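Local coordinates for protein L-lysine 6-monooxygenase (Pseudomonas syringae pv. tomato, PDB 5CQF) that probably hydroxylates the side-chain amine of L-lysine as an FAD- and NADP-dependent monooxygenase in siderophore biosynthesis, at residues Asp55-Trp58 and His59-Leu63; Arg98-Asp101 and Phe102-Gly106; Pro172-Gln176 and Ala177-Leu181; Leu296-Glu299 and Asp300-Gly304. All blocks are in the same frame, centred on the assembly; numbering follows the deposited sequence.

Contact 1: residues Asp55-Trp58 and His59-Leu63; sequences DTQW and HRELL
D55 and R60 make the salt bridge of this helix start: NH1 of R60 reaches OD1 of D55 at 2.7 Å. The carboxylate sits at the edge of the guanidinium, close to its plane. OD1 is met on its syn side but well out of the carboxylate plane, and the two planes stand 74° apart, so this is a single-bond contact with no second parallel bond. A bend in the arginine chain at chi3 (-149°) brings the group back past the helix start. There one face of the guanidinium passes about 3.8 Å from T56 O and 3.7 Å from Q57 N, both near its rim.

The backbone bonds are the first of the helix. R60 N donates to T56 O at 3.3 Å, E61 N to Q57 O at 3.0 Å, and L62 N to W58 O at 2.9 Å; the middle one is nearly straight, at 175°.

Among the remaining side chains, Q57 and E61 run alongside each other, their amide and carboxylate planes nearly perpendicular and OE1 of Q57 3.9 Å from OE2 of E61. That OE2 is held by H112 through a hydrogen bond. W58 swings out to helix 192-198, while R60 and E61 lean on helix 111-125.

T56 occupies the N-cap position without a capping bond from its side chain. The arrangement is the first turn of an alpha-helix, helix 57-64, with a salt bridge tying the residue before the N-cap to the helix.

Contact 2: residues Arg98-Asp101 and Phe102-Gly106; sequences RMFD and FGLLG
F100 and L104 touch one turn apart on helix 99-105. CD1 of L104 comes to 3.4 Å from CE2 of F100, obliquely to the ring, and CG of L104 follows at 3.7 Å from the same CE2. The phenyl ring gets there because its CG stands anti to the backbone N (chi1 -177°), while L104 has an unusual first torsion of -101° and an extended second one.

The backbone bonds of the same turn come next. F102 N donates to R98 O at 2.9 Å (157°), and CB of F102 packs 3.3 Å from that same oxygen. L104 N is shared between F100 O at 3.3 Å and, weakly, D101 O at 3.1 Å; the bond from G103 N to M99 O is weak too. This is a short helix of under two turns: R98 is its N-cap residue, and G106, with positive phi, is where the chain leaves helical angles.

Further out, the helix is wedged between subunits. R98 forms a salt bridge with E113 and a hydrogen bond with Y92, and its NE bonds to OH of Y298 of the third subunit. F102 meets the ring of F89 edge-to-face and, likewise, that of H72 of the second subunit. F100 packs on V253 of that subunit, and the selenomethionine M99 on its F74; L104 touches N251 of the second subunit and F294 of the third.

Contact 3: residues Pro172-Gln176 and Ala177-Leu181; sequences PRIPQ and AFEAL
A proline-led turn opens the short, weakly bonded helix 176-179 at the end of the loop that follows strand 163-166, and P175 and F178 are its main pair. F178 N donates to P175 O at 2.9 Å and 162°, a fairly straight bond, although the N-H comes in from above the carbonyl plane, 40° out of it. E179 N makes the next bond, to Q176 O at 3.3 Å, again from well above the carbonyl plane. Both span three residues.

The side chains repeat the pairing. The pyrrolidine ring of P175 meets the CD2/CE2 side of the F178 ring: CD of P175 comes obliquely, 3.8 Å from CD2 of F178, and CG of P175 sits at the ring's edge, 3.9 Å from CE2. F178 turns its CG beside the backbone N (chi1 -59°), which carries the ring back toward the proline. I174 contributes its CG2 methyl, touching CB of F178 at 4.0 Å and CG of E179 at 3.8 Å. E179 crosses I174 at a slant and extends its carboxylate past the I174 carbonyl, OE2 standing 3.6 Å from I174 O.

Beyond the turn, the buried F178 ring packs on L186, I316 and I319, while I174 rests on H188 and L182. The backbone of R173 is bonded to G351, and its O to the T350 hydroxyl.

Bonds reaching back three residues, with proline just before the first turn, are the pattern of a short 3-10-like helical turn, here packed through F178 against strand 186-188, outermost within this chain in a parallel sheet, and against strand 314-322.

Contact 4: residues Leu296-Glu299 and Asp300-Gly304; sequences LIYE and DSIAG
The Y298 ring receives the CD1 methyl of I302 obliquely, 3.9 Å from CE1, four residues along helix 287-302. E299 brings the other flat group to this methyl: its OE1 lies 3.5 Å and its OE2 3.8 Å from CD1 of I302, the two side chains running alongside each other and pointing the same way. A bend at chi2 (-56°) folds the glutamate chain into that position. The D300 carboxylate crosses L296 at a slant, OD1 3.9 Å from CD1 of L296.

Each of these polar ends has stronger partners elsewhere. Y298 OH bonds to E113 of the third subunit, E299 is in a salt bridge with R107 and a hydrogen bond with S110 of that subunit, and D300 OD2 makes salt bridges with R307 and R305 of its own chain.

S301 bonds back into the helix. Its OG, placed between the backbone N and the carbonyl carbon (chi1 76°), donates to Y298 O at 2.6 Å, 17° from the carbonyl plane. That oxygen also takes weak bonds from the N of S301 and of I302. The four-residue backbone bonds are D300 N to L296 O at 3.0 Å and S301 N to I297 O at 3.1 Å; at the helix end I302 N reaches back only three residues, to E299 O at 3.0 Å.

G304, with positive phi, closes the turn in a Schellman motif, the C-terminal end of a helix that lies against a neighbouring subunit.

In the fold
All four contacts are local, each on or beside a single helix. Contacts 1 and 3 are surface contacts that no other subunit touches, and both lie where a helix starts: contact 1 is polar, with a salt bridge inside the turn and E61 bonded outside, whereas contact 3 relies on proline, isoleucine and phenylalanine packing. Contacts 2 and 4 are partly buried, farther from the chain's centre, and both face the third subunit (contact 2 also the second), their aromatic and charged ends bonding across the interface. Residues of 98-106 and 296-304 pair there between subunits, although within one chain their centres are about 32 Å apart. Contacts 2 and 3 lie on opposite sides of the chain's centre.

Contact 1: residues Asp55-Trp58 and His59-Leu63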
loop_
_atom_site.group_PDB
_atom_site.type_symbol
_atom_site.label_atom_id
_atom_site.label_comp_id
_atom_site.label_asym_id
_atom_site.label_seq_id
_atom_site.Cartn_x
_atom_site.Cartn_y
_atom_site.Cartn_z
ATOM N N ASP A 55 -24.830 -25.729 -14.867
ATOM C CA ASP A 55 -25.032 -24.479 -14.147
ATOM C C ASP A 55 -24.659 -24.719 -12.692
ATOM O O ASP A 55 -25.506 -25.052 -11.862
ATOM C CB ASP A 55 -26.514 -24.083 -14.285
ATOM C CG ASP A 55 -26.829 -22.693 -13.762
ATOM O OD1 ASP A 55 -25.914 -21.965 -13.338
ATOM O OD2 ASP A 55 -28.030 -22.337 -13.793
ATOM N N THR A 56 -23.378 -24.575 -12.388
ATOM C CA THR A 56 -22.886 -24.867 -11.050
ATOM C C THR A 56 -21.795 -23.878 -10.642
ATOM O O THR A 56 -21.063 -23.358 -11.487
ATOM C CB THR A 56 -22.378 -26.328 -10.960
ATOM O OG1 THR A 56 -23.425 -27.218 -11.369
ATOM C CG2 THR A 56 -21.958 -26.698 -9.529
ATOM N N GLN A 57 -21.721 -23.608 -9.341
ATOM C CA GLN A 57 -20.689 -22.751 -8.776
ATOM C C GLN A 57 -19.304 -23.324 -9.077
ATOM O O GLN A 57 -18.419 -22.596 -9.491
ATOM C CB GLN A 57 -20.894 -22.596 -7.264
ATOM C CG GLN A 57 -20.060 -21.491 -6.624
ATOM C CD GLN A 57 -20.208 -21.412 -5.100
ATOM O OE1 GLN A 57 -19.227 -21.169 -4.387
ATOM N NE2 GLN A 57 -21.431 -21.604 -4.596
ATOM N N TRP A 58 -19.126 -24.629 -8.878
ATOM C CA TRP A 58 -17.858 -25.295 -9.188
ATOM C C TRP A 58 -17.329 -24.926 -10.579
ATOM O O TRP A 58 -16.146 -24.589 -10.728
ATOM C CB TRP A 58 -17.990 -26.827 -9.057
ATOM C CG TRP A 58 -16.681 -27.581 -9.283
ATOM C CD1 TRP A 58 -16.293 -28.237 -10.427
ATOM C CD2 TRP A 58 -15.597 -27.739 -8.345
ATOM N NE1 TRP A 58 -15.039 -28.786 -10.255
ATOM C CE2 TRP A 58 -14.593 -28.498 -8.989
ATOM C CE3 TRP A 58 -15.382 -27.315 -7.026
ATOM C CZ2 TRP A 58 -13.392 -28.842 -8.357
ATOM C CZ3 TRP A 58 -14.188 -27.657 -6.399
ATOM C CH2 TRP A 58 -13.208 -28.413 -7.068
ATOM N N HIS A 59 -18.200 -24.989 -11.587
ATOM C CA HIS A 59 -17.784 -24.721 -12.959
ATOM C C HIS A 59 -17.423 -23.250 -13.196
ATOM O O HIS A 59 -16.470 -22.960 -13.917
ATOM C CB HIS A 59 -18.850 -25.145 -13.953
ATOM C CG HIS A 59 -18.515 -24.778 -15.365
ATOM N ND1 HIS A 59 -17.580 -25.468 -16.110
ATOM C CD2 HIS A 59 -18.957 -23.767 -16.154
ATOM C CE1 HIS A 59 -17.481 -24.912 -17.305
ATOM N NE2 HIS A 59 -18.306 -23.879 -17.358
ATOM N N ARG A 60 -18.185 -22.329 -12.610
ATOM C CA ARG A 60 -17.909 -20.897 -12.757
ATOM C C ARG A 60 -16.551 -20.531 -12.127
ATOM O O ARG A 60 -15.766 -19.769 -12.712
ATOM C CB ARG A 60 -19.030 -20.073 -12.123
ATOM C CG ARG A 60 -20.405 -20.264 -12.753
ATOM C CD ARG A 60 -21.443 -19.400 -12.053
ATOM N NE ARG A 60 -22.781 -19.995 -12.061
ATOM C CZ ARG A 60 -23.495 -20.332 -10.977
ATOM N NH1 ARG A 60 -24.708 -20.863 -11.129
ATOM N NH2 ARG A 60 -23.027 -20.148 -9.744
ATOM N N GLU A 61 -16.281 -21.095 -10.946
ATOM C CA GLU A 61 -14.984 -20.964 -10.268
ATOM C C GLU A 61 -13.837 -21.611 -11.057
ATOM O O GLU A 61 -12.708 -21.126 -11.048
ATOM C CB GLU A 61 -15.049 -21.552 -8.850
ATOM C CG GLU A 61 -15.949 -20.760 -7.913
ATOM C CD GLU A 61 -15.751 -21.094 -6.442
ATOM O OE1 GLU A 61 -15.716 -22.297 -6.099
ATOM O OE2 GLU A 61 -15.638 -20.144 -5.626
ATOM N N LEU A 62 -14.126 -22.709 -11.737
ATOM C CA LEU A 62 -13.155 -23.298 -12.651
ATOM C C LEU A 62 -12.778 -22.299 -13.764
ATOM O O LEU A 62 -11.623 -22.266 -14.186
ATOM C CB LEU A 62 -13.701 -24.601 -13.255
ATOM C CG LEU A 62 -12.696 -25.688 -13.653
ATOM C CD1 LEU A 62 -12.158 -26.424 -12.431
ATOM C CD2 LEU A 62 -13.337 -26.676 -14.617
ATOM N N LEU A 63 -13.741 -21.484 -14.210
ATOM C CA LEU A 63 -13.532 -20.533 -15.324
ATOM C C LEU A 63 -12.658 -19.318 -14.998
ATOM O O LEU A 63 -12.117 -18.681 -15.897
ATOM C CB LEU A 63 -14.872 -19.994 -15.824
ATOM C CG LEU A 63 -15.848 -20.992 -16.449
ATOM C CD1 LEU A 63 -17.283 -20.453 -16.416
ATOM C CD2 LEU A 63 -15.413 -21.331 -17.869
#

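Contact 2: residues Arg98-Asp101 and Phe102-Gly106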
loop_
_atom_site.group_PDB
_atom_site.type_symbol
_atom_site.label_atom_id
_atom_site.label_comp_id
_atom_site.label_asym_id
_atom_site.label_seq_id
_atom_site.Cartn_x
_atom_site.Cartn_y
_atom_site.Cartn_z
ATOM N N ARG A 98 -23.609 -5.312 0.928
ATOM C CA ARG A 98 -22.189 -5.250 1.259
ATOM C C ARG A 98 -21.460 -4.040 0.698
ATOM O O ARG A 98 -20.253 -3.984 0.779
ATOM C CB ARG A 98 -21.501 -6.535 0.785
ATOM C CG ARG A 98 -21.916 -7.774 1.566
ATOM C CD ARG A 98 -20.934 -8.930 1.410
ATOM N NE ARG A 98 -20.506 -9.118 0.003
ATOM C CZ ARG A 98 -21.012 -9.985 -0.861
ATOM N NH1 ARG A 98 -21.988 -10.813 -0.540
ATOM N NH2 ARG A 98 -20.537 -10.018 -2.071
HETATM N N MSE A 99 -22.161 -3.066 0.148
HETATM C CA MSE A 99 -21.484 -1.906 -0.437
HETATM C C MSE A 99 -20.565 -1.191 0.489
HETATM O O MSE A 99 -19.434 -0.953 0.122
HETATM C CB MSE A 99 -22.460 -0.904 -0.950
HETATM C CG MSE A 99 -21.751 0.269 -1.585
HETATM SE SE MSE A 99 -23.023 1.242 -2.763
HETATM C CE MSE A 99 -23.308 -0.190 -4.062
ATOM N N PHE A 100 -21.000 -0.865 1.706
ATOM C CA PHE A 100 -20.111 -0.196 2.619
ATOM C C PHE A 100 -18.911 -1.061 2.994
ATOM O O PHE A 100 -17.771 -0.607 2.912
ATOM C CB PHE A 100 -20.788 0.295 3.890
ATOM C CG PHE A 100 -19.836 1.040 4.778
ATOM C CD1 PHE A 100 -19.561 2.368 4.535
ATOM C CD2 PHE A 100 -19.114 0.387 5.739
ATOM C CE1 PHE A 100 -18.658 3.061 5.296
ATOM C CE2 PHE A 100 -18.185 1.067 6.519
ATOM C CZ PHE A 100 -17.970 2.420 6.301
ATOM N N ASP A 101 -19.138 -2.296 3.412
ATOM C CA ASP A 101 -18.016 -3.101 3.865
ATOM C C ASP A 101 -17.038 -3.363 2.728
ATOM O O ASP A 101 -15.835 -3.415 2.934
ATOM C CB ASP A 101 -18.501 -4.396 4.500
ATOM C CG ASP A 101 -19.217 -4.152 5.815
ATOM O OD1 ASP A 101 -19.025 -3.063 6.399
ATOM O OD2 ASP A 101 -19.969 -5.032 6.270
ATOM N N PHE A 102 -17.537 -3.486 1.519
ATOM C CA PHE A 102 -16.633 -3.721 0.416
ATOM C C PHE A 102 -15.599 -2.596 0.299
ATOM O O PHE A 102 -14.406 -2.841 0.099
ATOM C CB PHE A 102 -17.376 -3.850 -0.903
ATOM C CG PHE A 102 -16.462 -4.082 -2.055
ATOM C CD1 PHE A 102 -15.991 -5.342 -2.315
ATOM C CD2 PHE A 102 -16.013 -3.028 -2.831
ATOM C CE1 PHE A 102 -15.123 -5.570 -3.375
ATOM C CE2 PHE A 102 -15.127 -3.235 -3.864
ATOM C CZ PHE A 102 -14.678 -4.508 -4.138
ATOM N N GLY A 103 -16.065 -1.367 0.441
ATOM C CA GLY A 103 -15.202 -0.216 0.394
ATOM C C GLY A 103 -14.164 -0.160 1.479
ATOM O O GLY A 103 -13.080 0.368 1.266
ATOM N N LEU A 104 -14.491 -0.692 2.648
ATOM C CA LEU A 104 -13.553 -0.699 3.755
ATOM C C LEU A 104 -12.465 -1.721 3.555
ATOM O O LEU A 104 -11.513 -1.719 4.268
ATOM C CB LEU A 104 -14.259 -1.012 5.062
ATOM C CG LEU A 104 -14.603 0.123 6.009
ATOM C CD1 LEU A 104 -15.284 -0.506 7.225
ATOM C CD2 LEU A 104 -13.356 0.900 6.451
ATOM N N LEU A 105 -12.604 -2.631 2.620
ATOM C CA LEU A 105 -11.603 -3.678 2.505
ATOM C C LEU A 105 -10.242 -3.065 2.134
ATOM O O LEU A 105 -9.206 -3.480 2.638
ATOM C CB LEU A 105 -12.013 -4.713 1.461
ATOM C CG LEU A 105 -13.094 -5.744 1.779
ATOM C CD1 LEU A 105 -13.540 -6.471 0.527
ATOM C CD2 LEU A 105 -12.576 -6.745 2.779
ATOM N N GLY A 106 -10.251 -2.091 1.232
ATOM C CA GLY A 106 -9.006 -1.532 0.731
ATOM C C GLY A 106 -8.208 -2.438 -0.205
ATOM O O GLY A 106 -7.039 -2.154 -0.505
#

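Contact 3: residues Pro172-Gln176 and Ala177-Leu181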
loop_
_atom_site.group_PDB
_atom_site.type_symbol
_atom_site.label_atom_id
_atom_site.label_comp_id
_atom_site.label_asym_id
_atom_site.label_seq_id
_atom_site.Cartn_x
_atom_site.Cartn_y
_atom_site.Cartn_z
ATOM N N PRO A 172 -6.551 -26.588 -24.085
ATOM C CA PRO A 172 -5.225 -26.688 -23.459
ATOM C C PRO A 172 -4.114 -27.060 -24.451
ATOM O O PRO A 172 -4.290 -27.959 -25.254
ATOM C CB PRO A 172 -5.383 -27.832 -22.432
ATOM C CG PRO A 172 -6.840 -28.042 -22.250
ATOM C CD PRO A 172 -7.554 -27.453 -23.436
ATOM N N ARG A 173 -2.989 -26.364 -24.378
ATOM C CA ARG A 173 -1.794 -26.728 -25.110
ATOM C C ARG A 173 -1.114 -27.865 -24.341
ATOM O O ARG A 173 -0.667 -27.682 -23.206
ATOM C CB ARG A 173 -0.864 -25.514 -25.217
ATOM C CG ARG A 173 0.377 -25.710 -26.092
ATOM C CD ARG A 173 1.235 -24.446 -26.170
ATOM N NE ARG A 173 2.195 -24.297 -25.064
ATOM C CZ ARG A 173 3.353 -24.966 -24.947
ATOM N NH1 ARG A 173 4.153 -24.739 -23.901
ATOM N NH2 ARG A 173 3.719 -25.878 -25.852
ATOM N N ILE A 174 -1.077 -29.041 -24.957
ATOM C CA ILE A 174 -0.358 -30.204 -24.442
ATOM C C ILE A 174 0.725 -30.587 -25.447
ATOM O O ILE A 174 0.418 -31.160 -26.502
ATOM C CB ILE A 174 -1.275 -31.444 -24.321
ATOM C CG1 ILE A 174 -2.540 -31.148 -23.495
ATOM C CG2 ILE A 174 -0.490 -32.615 -23.745
ATOM C CD1 ILE A 174 -2.279 -30.805 -22.042
ATOM N N PRO A 175 1.996 -30.294 -25.135
ATOM C CA PRO A 175 3.029 -30.743 -26.068
ATOM C C PRO A 175 2.955 -32.253 -26.277
ATOM O O PRO A 175 2.586 -32.976 -25.342
ATOM C CB PRO A 175 4.337 -30.356 -25.374
ATOM C CG PRO A 175 3.967 -29.279 -24.414
ATOM C CD PRO A 175 2.554 -29.565 -23.985
ATOM N N GLN A 176 3.268 -32.689 -27.501
ATOM C CA GLN A 176 3.335 -34.116 -27.886
ATOM C C GLN A 176 3.988 -35.037 -26.837
ATOM O O GLN A 176 3.458 -36.115 -26.547
ATOM C CB GLN A 176 4.065 -34.256 -29.241
ATOM C CG GLN A 176 4.592 -35.653 -29.592
ATOM C CD GLN A 176 3.493 -36.683 -29.841
ATOM O OE1 GLN A 176 2.846 -37.162 -28.907
ATOM N NE2 GLN A 176 3.293 -37.042 -31.111
ATOM N N ALA A 177 5.120 -34.610 -26.273
ATOM C CA ALA A 177 5.838 -35.409 -25.270
ATOM C C ALA A 177 4.958 -35.871 -24.089
ATOM O O ALA A 177 5.266 -36.876 -23.435
ATOM C CB ALA A 177 7.041 -34.628 -24.750
ATOM N N PHE A 178 3.871 -35.147 -23.820
ATOM C CA PHE A 178 3.032 -35.420 -22.654
ATOM C C PHE A 178 1.700 -36.116 -22.937
ATOM O O PHE A 178 1.099 -36.637 -22.013
ATOM C CB PHE A 178 2.727 -34.116 -21.916
ATOM C CG PHE A 178 3.938 -33.389 -21.431
ATOM C CD1 PHE A 178 4.614 -33.815 -20.307
ATOM C CD2 PHE A 178 4.383 -32.247 -22.079
ATOM C CE1 PHE A 178 5.724 -33.127 -19.851
ATOM C CE2 PHE A 178 5.486 -31.550 -21.622
ATOM C CZ PHE A 178 6.156 -31.990 -20.510
ATOM N N GLU A 179 1.223 -36.113 -24.179
ATOM C CA GLU A 179 -0.134 -36.610 -24.477
ATOM C C GLU A 179 -0.438 -38.014 -23.945
ATOM O O GLU A 179 -1.517 -38.254 -23.398
ATOM C CB GLU A 179 -0.444 -36.527 -25.974
ATOM C CG GLU A 179 -1.219 -35.266 -26.310
ATOM C CD GLU A 179 -1.316 -34.973 -27.801
ATOM O OE1 GLU A 179 -1.357 -35.932 -28.621
ATOM O OE2 GLU A 179 -1.368 -33.760 -28.140
ATOM N N ALA A 180 0.509 -38.931 -24.080
ATOM C CA ALA A 180 0.302 -40.306 -23.607
ATOM C C ALA A 180 0.260 -40.376 -22.087
ATOM O O ALA A 180 -0.235 -41.358 -21.510
ATOM C CB ALA A 180 1.391 -41.228 -24.144
ATOM N N LEU A 181 0.787 -39.334 -21.440
ATOM C CA LEU A 181 0.960 -39.331 -19.991
ATOM C C LEU A 181 -0.198 -38.691 -19.231
ATOM O O LEU A 181 -0.347 -38.946 -18.033
ATOM C CB LEU A 181 2.290 -38.663 -19.627
ATOM C CG LEU A 181 3.548 -39.313 -20.211
ATOM C CD1 LEU A 181 4.797 -38.536 -19.823
ATOM C CD2 LEU A 181 3.676 -40.766 -19.768
#

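Contact 4: residues Leu296-Glu299 and Asp300-Gly304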
loop_
_atom_site.group_PDB
_atom_site.type_symbol
_atom_site.label_atom_id
_atom_site.label_comp_id
_atom_site.label_asym_id
_atom_site.label_seq_id
_atom_site.Cartn_x
_atom_site.Cartn_y
_atom_site.Cartn_z
ATOM N N LEU A 296 4.987 -16.747 1.593
ATOM C CA LEU A 296 4.834 -18.059 2.176
ATOM C C LEU A 296 6.120 -18.856 2.118
ATOM O O LEU A 296 6.483 -19.528 3.076
ATOM C CB LEU A 296 3.717 -18.819 1.441
ATOM C CG LEU A 296 3.407 -20.264 1.896
ATOM C CD1 LEU A 296 3.322 -20.334 3.417
ATOM C CD2 LEU A 296 2.103 -20.747 1.267
ATOM N N ILE A 297 6.795 -18.813 0.977
ATOM C CA ILE A 297 8.074 -19.477 0.827
ATOM C C ILE A 297 9.017 -18.881 1.851
ATOM O O ILE A 297 9.673 -19.599 2.565
ATOM C CB ILE A 297 8.665 -19.277 -0.589
ATOM C CG1 ILE A 297 7.760 -19.892 -1.668
ATOM C CG2 ILE A 297 10.074 -19.856 -0.709
ATOM C CD1 ILE A 297 7.497 -21.369 -1.519
ATOM N N TYR A 298 9.079 -17.560 1.940
ATOM C CA TYR A 298 9.978 -16.899 2.895
ATOM C C TYR A 298 9.716 -17.343 4.342
ATOM O O TYR A 298 10.644 -17.649 5.057
ATOM C CB TYR A 298 9.833 -15.374 2.818
ATOM C CG TYR A 298 10.787 -14.645 3.722
ATOM C CD1 TYR A 298 10.487 -14.424 5.063
ATOM C CD2 TYR A 298 11.986 -14.163 3.236
ATOM C CE1 TYR A 298 11.367 -13.752 5.889
ATOM C CE2 TYR A 298 12.885 -13.496 4.063
ATOM C CZ TYR A 298 12.571 -13.282 5.394
ATOM O OH TYR A 298 13.495 -12.626 6.207
ATOM N N GLU A 299 8.460 -17.315 4.772
ATOM C CA GLU A 299 8.097 -17.761 6.129
ATOM C C GLU A 299 8.526 -19.204 6.361
ATOM O O GLU A 299 9.185 -19.500 7.350
ATOM C CB GLU A 299 6.596 -17.610 6.383
ATOM C CG GLU A 299 6.132 -16.169 6.508
ATOM C CD GLU A 299 6.865 -15.369 7.589
ATOM O OE1 GLU A 299 6.818 -15.753 8.772
ATOM O OE2 GLU A 299 7.460 -14.332 7.241
ATOM N N ASP A 300 8.221 -20.088 5.414
ATOM C CA ASP A 300 8.721 -21.461 5.446
ATOM C C ASP A 300 10.219 -21.564 5.711
ATOM O O ASP A 300 10.655 -22.441 6.449
ATOM C CB ASP A 300 8.471 -22.132 4.107
ATOM C CG ASP A 300 7.236 -22.983 4.084
ATOM O OD1 ASP A 300 6.187 -22.619 4.683
ATOM O OD2 ASP A 300 7.342 -24.021 3.410
ATOM N N SER A 301 11.007 -20.699 5.081
ATOM C CA SER A 301 12.476 -20.772 5.175
ATOM C C SER A 301 13.008 -20.359 6.534
ATOM O O SER A 301 14.147 -20.604 6.845
ATOM C CB SER A 301 13.127 -19.848 4.148
ATOM O OG SER A 301 13.033 -18.490 4.587
ATOM N N ILE A 302 12.207 -19.667 7.327
ATOM C CA ILE A 302 12.651 -19.270 8.655
ATOM C C ILE A 302 12.867 -20.514 9.505
ATOM O O ILE A 302 13.819 -20.576 10.248
ATOM C CB ILE A 302 11.629 -18.335 9.301
ATOM C CG1 ILE A 302 11.584 -17.023 8.521
ATOM C CG2 ILE A 302 11.993 -18.074 10.738
ATOM C CD1 ILE A 302 10.333 -16.203 8.784
ATOM N N ALA A 303 11.980 -21.491 9.359
ATOM C CA ALA A 303 12.059 -22.777 10.041
ATOM C C ALA A 303 12.960 -23.824 9.378
ATOM O O ALA A 303 13.076 -24.929 9.897
ATOM C CB ALA A 303 10.657 -23.362 10.183
ATOM N N GLY A 304 13.571 -23.494 8.242
ATOM C CA GLY A 304 14.565 -24.344 7.591
ATOM C C GLY A 304 14.063 -25.029 6.341
ATOM O O GLY A 304 14.857 -25.521 5.532
#